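Local coordinates for uncharacterized protein YobA (Bacillus subtilis subsp. subtilis str. 168, PDB 4QY7) that is of unknown function but adopts an OB-fold, belongs to the DUF3221 family and is probably exported, at residues T61-H75 against N81-L93. Numbering follows the deposited sequence. Where two conformers were deposited one is given.
Sequences TDDLKRGEKIKVWFH and NPPSATIQKYELL
The Trp-73 ring has a lysine carbon over each face, both offset toward the rim: Lys-89 CE, 4.0 Å from the centroid of the six-membered ring, and Lys-71 CG over the opposite face. Lys-89 NZ sits above the same ring, 4.9 Å from the centroid of the Trp-73 six-membered ring and 13° off its normal, which qualifies as a cation-pi contact; the chain bends at chi3 to bring it there. At the ring edge, Glu-91 CB approaches Trp-73 CZ3. In this OB-fold the pairing joins strand 69-74 to the edge strand 89-92 as an antiparallel ladder, the other side of 69-74 bonding to strand 7-16. Paired bonds at Lys-71 and Glu-91 fix the register, with Glu-91 N to Lys-71 O at 2.8 Å.

On the other face of the sheet, Tyr-90 has CG between its backbone N and carbonyl carbon (chi1 63°), which sends the ring toward the turn 61-64. Leu-64 CD1 covers one ring face, 4.0 Å from the centroid and 16° off the normal, a CH-pi contact. At the ring edge, Tyr-90 OH donates to Asp-63 OD1 on its syn side, a short 2.5 Å bond. A phenylalanine in place of Tyr-90 would probably leave Asp-63 OD1 without this donor and the carboxylate freer to turn. Alongside, Ile-70 CG2 packs on Leu-92 CD2 at 3.6 Å, while Val-72 meets Ile-87 at about a right angle. Beyond Trp-73 the two chains are bridged by a water that accepts from His-75 N and Gln-88 NE2 and donates to Thr-86 O at 2.5 Å.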
loop_
_atom_site.group_PDB
_atom_site.type_symbol
_atom_site.label_atom_id
_atom_site.label_comp_id
_atom_site.label_asym_id
_atom_site.label_seq_id
_atom_site.Cartn_x
_atom_site.Cartn_y
_atom_site.Cartn_z
ATOM N N THR A 61 1.498 13.504 -2.243
ATOM C CA THR A 61 1.115 12.192 -2.778
ATOM C C THR A 61 0.240 12.319 -4.024
ATOM O O THR A 61 -0.514 11.395 -4.325
ATOM C CB THR A 61 0.379 11.392 -1.697
ATOM O OG1 THR A 61 -0.862 12.048 -1.399
ATOM C CG2 THR A 61 1.198 11.264 -0.441
ATOM N N ASP A 62 0.348 13.438 -4.761
ATOM C CA ASP A 62 -0.479 13.665 -5.953
ATOM C C ASP A 62 -0.284 12.576 -7.003
ATOM O O ASP A 62 -1.273 12.140 -7.589
ATOM C CB ASP A 62 -0.182 15.045 -6.556
ATOM C CG ASP A 62 -0.613 16.214 -5.688
ATOM O OD1 ASP A 62 -1.395 15.989 -4.731
ATOM O OD2 ASP A 62 -0.173 17.362 -5.968
ATOM N N ASP A 63 0.957 12.089 -7.190
ATOM C CA ASP A 63 1.262 11.034 -8.172
ATOM C C ASP A 63 0.952 9.603 -7.690
ATOM O O ASP A 63 1.133 8.641 -8.462
ATOM C CB ASP A 63 2.746 11.119 -8.601
ATOM C CG ASP A 63 3.766 10.870 -7.505
ATOM O OD1 ASP A 63 3.389 10.940 -6.317
ATOM O OD2 ASP A 63 4.955 10.666 -7.835
ATOM N N LEU A 64 0.521 9.429 -6.420
ATOM C CA LEU A 64 0.160 8.119 -5.919
ATOM C C LEU A 64 -1.287 7.891 -6.325
ATOM O O LEU A 64 -2.186 8.490 -5.743
ATOM C CB LEU A 64 0.367 8.076 -4.410
ATOM C CG LEU A 64 0.323 6.717 -3.810
ATOM C CD1 LEU A 64 1.453 5.861 -4.347
ATOM C CD2 LEU A 64 0.406 6.825 -2.292
ATOM N N LYS A 65 -1.493 7.184 -7.430
ATOM C CA LYS A 65 -2.824 6.988 -8.006
ATOM C C LYS A 65 -3.176 5.538 -8.127
ATOM O O LYS A 65 -2.283 4.677 -8.207
ATOM C CB LYS A 65 -2.880 7.607 -9.402
ATOM C CG LYS A 65 -2.393 9.060 -9.432
ATOM C CD LYS A 65 -2.828 9.817 -10.645
ATOM C CE LYS A 65 -2.416 11.261 -10.521
ATOM N NZ LYS A 65 -2.888 12.071 -11.673
ATOM N N ARG A 66 -4.482 5.273 -8.218
ATOM C CA ARG A 66 -4.991 3.911 -8.421
ATOM C C ARG A 66 -4.394 3.317 -9.676
ATOM O O ARG A 66 -4.280 4.000 -10.718
ATOM C CB ARG A 66 -6.528 3.884 -8.546
ATOM C CG ARG A 66 -7.291 4.218 -7.270
ATOM C CD ARG A 66 -8.768 3.883 -7.443
ATOM N NE ARG A 66 -9.366 4.541 -8.614
ATOM C CZ ARG A 66 -10.465 4.129 -9.243
ATOM N NH1 ARG A 66 -11.121 3.049 -8.821
ATOM N NH2 ARG A 66 -10.920 4.793 -10.302
ATOM N N GLY A 67 -3.985 2.071 -9.566
ATOM C CA GLY A 67 -3.389 1.363 -10.691
ATOM C C GLY A 67 -1.885 1.403 -10.724
ATOM O O GLY A 67 -1.269 0.603 -11.439
ATOM N N GLU A 68 -1.260 2.307 -9.958
ATOM C CA GLU A 68 0.188 2.343 -9.898
ATOM C C GLU A 68 0.731 1.170 -9.108
ATOM O O GLU A 68 0.184 0.822 -8.055
ATOM C CB GLU A 68 0.679 3.641 -9.242
ATOM C CG GLU A 68 0.393 4.887 -10.084
ATOM C CD GLU A 68 1.171 5.050 -11.374
ATOM O OE1 GLU A 68 2.159 4.313 -11.589
ATOM O OE2 GLU A 68 0.814 5.959 -12.155
ATOM N N LYS A 69 1.845 0.605 -9.588
ATOM C CA LYS A 69 2.606 -0.399 -8.854
ATOM C C LYS A 69 3.707 0.370 -8.121
ATOM O O LYS A 69 4.418 1.169 -8.743
ATOM C CB LYS A 69 3.199 -1.436 -9.807
ATOM C CG LYS A 69 3.846 -2.603 -9.078
ATOM C CD LYS A 69 4.582 -3.469 -10.094
ATOM C CE LYS A 69 5.100 -4.752 -9.488
ATOM N NZ LYS A 69 5.583 -5.682 -10.545
ATOM N N ILE A 70 3.828 0.179 -6.815
ATOM C CA ILE A 70 4.822 0.935 -6.055
ATOM C C ILE A 70 5.601 0.059 -5.103
ATOM O O ILE A 70 5.147 -1.027 -4.706
ATOM C CB ILE A 70 4.130 2.078 -5.230
ATOM C CG1 ILE A 70 3.232 1.497 -4.095
ATOM C CG2 ILE A 70 3.276 2.994 -6.147
ATOM C CD1 ILE A 70 2.589 2.589 -3.202
ATOM N N LYS A 71 6.753 0.576 -4.707
ATOM C CA LYS A 71 7.553 0.038 -3.613
ATOM C C LYS A 71 7.455 1.044 -2.488
ATOM O O LYS A 71 7.664 2.234 -2.733
ATOM C CB LYS A 71 8.998 -0.143 -4.038
ATOM C CG LYS A 71 9.832 -0.871 -2.988
ATOM C CD LYS A 71 11.153 -1.304 -3.632
ATOM C CE LYS A 71 12.040 -2.071 -2.717
ATOM N NZ LYS A 71 13.371 -2.306 -3.358
ATOM N N VAL A 72 7.166 0.603 -1.258
ATOM C CA VAL A 72 7.086 1.515 -0.109
ATOM C C VAL A 72 8.149 1.132 0.883
ATOM O O VAL A 72 8.499 -0.074 0.949
ATOM C CB VAL A 72 5.689 1.519 0.560
ATOM C CG1 VAL A 72 4.616 1.970 -0.446
ATOM C CG2 VAL A 72 5.334 0.140 1.145
ATOM N N TRP A 73 8.600 2.117 1.685
ATOM C CA TRP A 73 9.597 1.908 2.739
ATOM C C TRP A 73 9.027 2.324 4.062
ATOM O O TRP A 73 8.318 3.342 4.141
ATOM C CB TRP A 73 10.891 2.680 2.486
ATOM C CG TRP A 73 11.755 2.049 1.454
ATOM C CD1 TRP A 73 12.779 1.171 1.662
ATOM C CD2 TRP A 73 11.648 2.219 0.048
ATOM N NE1 TRP A 73 13.319 0.787 0.459
ATOM C CE2 TRP A 73 12.661 1.436 -0.549
ATOM C CE3 TRP A 73 10.812 2.984 -0.778
ATOM C CZ2 TRP A 73 12.849 1.388 -1.929
ATOM C CZ3 TRP A 73 10.987 2.920 -2.147
ATOM C CH2 TRP A 73 12.003 2.142 -2.709
ATOM N N PHE A 74 9.303 1.524 5.118
ATOM C CA PHE A 74 8.734 1.800 6.431
ATOM C C PHE A 74 9.570 1.150 7.516
ATOM O O PHE A 74 10.346 0.243 7.216
ATOM C CB PHE A 74 7.284 1.258 6.492
ATOM C CG PHE A 74 7.187 -0.221 6.192
ATOM C CD1 PHE A 74 7.057 -0.683 4.883
ATOM C CD2 PHE A 74 7.166 -1.158 7.221
ATOM C CE1 PHE A 74 7.046 -2.054 4.609
ATOM C CE2 PHE A 74 7.135 -2.519 6.942
ATOM C CZ PHE A 74 7.034 -2.960 5.637
ATOM N N HIS A 75 9.428 1.596 8.757
ATOM C CA HIS A 75 10.204 0.997 9.846
ATOM C C HIS A 75 9.572 -0.319 10.319
ATOM O O HIS A 75 10.268 -1.341 10.410
ATOM C CB HIS A 75 10.339 1.972 11.012
ATOM C CG HIS A 75 11.119 3.184 10.633
ATOM N ND1 HIS A 75 12.483 3.110 10.341
ATOM C CD2 HIS A 75 10.699 4.451 10.431
ATOM C CE1 HIS A 75 12.841 4.337 10.003
ATOM N NE2 HIS A 75 11.803 5.181 10.052
ATOM N N ASN A 81 -4.763 -6.479 11.071
ATOM C CA ASN A 81 -5.115 -7.398 9.974
ATOM C C ASN A 81 -6.181 -6.720 9.137
ATOM O O ASN A 81 -7.304 -6.572 9.601
ATOM C CB ASN A 81 -5.601 -8.733 10.520
ATOM C CG ASN A 81 -5.800 -9.767 9.435
ATOM O OD1 ASN A 81 -5.796 -9.454 8.237
ATOM N ND2 ASN A 81 -5.971 -11.023 9.834
ATOM N N PRO A 82 -5.878 -6.295 7.915
ATOM C CA PRO A 82 -4.588 -6.399 7.214
ATOM C C PRO A 82 -3.472 -5.615 7.890
ATOM O O PRO A 82 -3.736 -4.640 8.591
ATOM C CB PRO A 82 -4.858 -5.767 5.836
ATOM C CG PRO A 82 -6.308 -5.667 5.700
ATOM C CD PRO A 82 -6.899 -5.641 7.084
ATOM N N PRO A 83 -2.217 -5.980 7.624
ATOM C CA PRO A 83 -1.119 -5.193 8.171
ATOM C C PRO A 83 -1.169 -3.770 7.654
ATOM O O PRO A 83 -1.710 -3.500 6.574
ATOM C CB PRO A 83 0.158 -5.910 7.689
ATOM C CG PRO A 83 -0.259 -6.937 6.765
ATOM C CD PRO A 83 -1.752 -7.081 6.760
ATOM N N SER A 84 -0.654 -2.870 8.437
ATOM C CA SER A 84 -0.612 -1.476 8.089
ATOM C C SER A 84 0.707 -0.881 8.506
ATOM O O SER A 84 1.387 -1.426 9.392
ATOM C CB SER A 84 -1.770 -0.739 8.743
ATOM O OG SER A 84 -1.841 -1.086 10.117
ATOM N N ALA A 85 1.121 0.178 7.810
ATOM C CA ALA A 85 2.365 0.827 8.199
ATOM C C ALA A 85 2.374 2.255 7.780
ATOM O O ALA A 85 1.848 2.572 6.702
ATOM C CB ALA A 85 3.552 0.110 7.561
ATOM N N THR A 86 3.016 3.113 8.586
ATOM C CA THR A 86 3.241 4.516 8.192
ATOM C C THR A 86 4.456 4.516 7.293
ATOM O O THR A 86 5.495 4.053 7.748
ATOM C CB THR A 86 3.512 5.376 9.406
ATOM O OG1 THR A 86 2.417 5.237 10.304
ATOM C CG2 THR A 86 3.721 6.843 9.027
ATOM N N ILE A 87 4.365 4.981 6.049
ATOM C CA ILE A 87 5.520 4.854 5.159
ATOM C C ILE A 87 6.325 6.124 5.130
ATOM O O ILE A 87 5.782 7.205 5.374
ATOM C CB ILE A 87 5.119 4.405 3.736
ATOM C CG1 ILE A 87 4.158 5.421 3.040
ATOM C CG2 ILE A 87 4.455 3.005 3.816
ATOM C CD1 ILE A 87 4.075 5.273 1.495
ATOM N N GLN A 88 7.631 5.991 4.893
ATOM C CA GLN A 88 8.553 7.133 4.840
ATOM C C GLN A 88 8.864 7.524 3.407
ATOM O O GLN A 88 9.314 8.640 3.155
ATOM C CB GLN A 88 9.873 6.794 5.555
ATOM C CG GLN A 88 9.717 6.324 7.004
ATOM C CD GLN A 88 9.046 7.342 7.895
ATOM O OE1 GLN A 88 9.251 8.552 7.760
ATOM N NE2 GLN A 88 8.247 6.877 8.846
ATOM N N LYS A 89 8.651 6.601 2.452
ATOM C CA LYS A 89 8.961 6.884 1.078
ATOM C C LYS A 89 8.272 5.909 0.184
ATOM O O LYS A 89 7.912 4.803 0.605
ATOM C CB LYS A 89 10.491 6.743 0.911
ATOM C CG LYS A 89 11.034 6.866 -0.521
ATOM C CD LYS A 89 12.555 7.005 -0.535
ATOM C CE LYS A 89 13.286 5.707 -0.289
ATOM N NZ LYS A 89 14.718 5.943 0.037
ATOM N N TYR A 90 8.048 6.301 -1.059
ATOM C CA TYR A 90 7.580 5.328 -2.034
ATOM C C TYR A 90 8.220 5.621 -3.364
ATOM O O TYR A 90 8.691 6.739 -3.623
ATOM C CB TYR A 90 6.056 5.235 -2.183
ATOM C CG TYR A 90 5.419 6.515 -2.678
ATOM C CD1 TYR A 90 5.255 6.753 -4.036
ATOM C CD2 TYR A 90 4.863 7.426 -1.788
ATOM C CE1 TYR A 90 4.694 7.946 -4.494
ATOM C CE2 TYR A 90 4.246 8.588 -2.233
ATOM C CZ TYR A 90 4.170 8.850 -3.584
ATOM O OH TYR A 90 3.561 10.013 -3.972
ATOM N N GLU A 91 8.255 4.580 -4.190
ATOM C CA GLU A 91 8.799 4.669 -5.540
ATOM C C GLU A 91 7.814 4.074 -6.514
ATOM O O GLU A 91 7.272 3.010 -6.247
ATOM C CB GLU A 91 10.148 3.954 -5.631
ATOM C CG GLU A 91 10.788 4.096 -7.001
ATOM C CD GLU A 91 12.242 3.690 -7.063
ATOM O OE1 GLU A 91 12.591 2.651 -6.460
ATOM O OE2 GLU A 91 13.029 4.399 -7.733
ATOM N N LEU A 92 7.581 4.765 -7.657
ATOM C CA LEU A 92 6.669 4.254 -8.669
ATOM C C LEU A 92 7.443 3.237 -9.524
ATOM O O LEU A 92 8.527 3.548 -10.024
ATOM C CB LEU A 92 6.088 5.391 -9.560
ATOM C CG LEU A 92 5.250 6.515 -8.836
ATOM C CD1 LEU A 92 4.588 7.446 -9.864
ATOM C CD2 LEU A 92 4.142 5.959 -7.964
ATOM N N LEU A 93 6.910 2.024 -9.668
ATOM C CA LEU A 93 7.571 0.957 -10.426
ATOM C C LEU A 93 7.014 0.882 -11.857
ATOM O O LEU A 93 5.841 1.267 -12.086
ATOM C CB LEU A 93 7.357 -0.383 -9.709
ATOM C CG LEU A 93 7.878 -0.465 -8.279
ATOM C CD1 LEU A 93 7.654 -1.858 -7.696
ATOM C CD2 LEU A 93 9.344 -0.048 -8.161
ATOM O OXT LEU A 93 7.736 0.395 -12.758
HETATM O O HOH W 1 3.057 1.637 -11.922
HETATM O O HOH W 2 7.735 3.938 8.913
#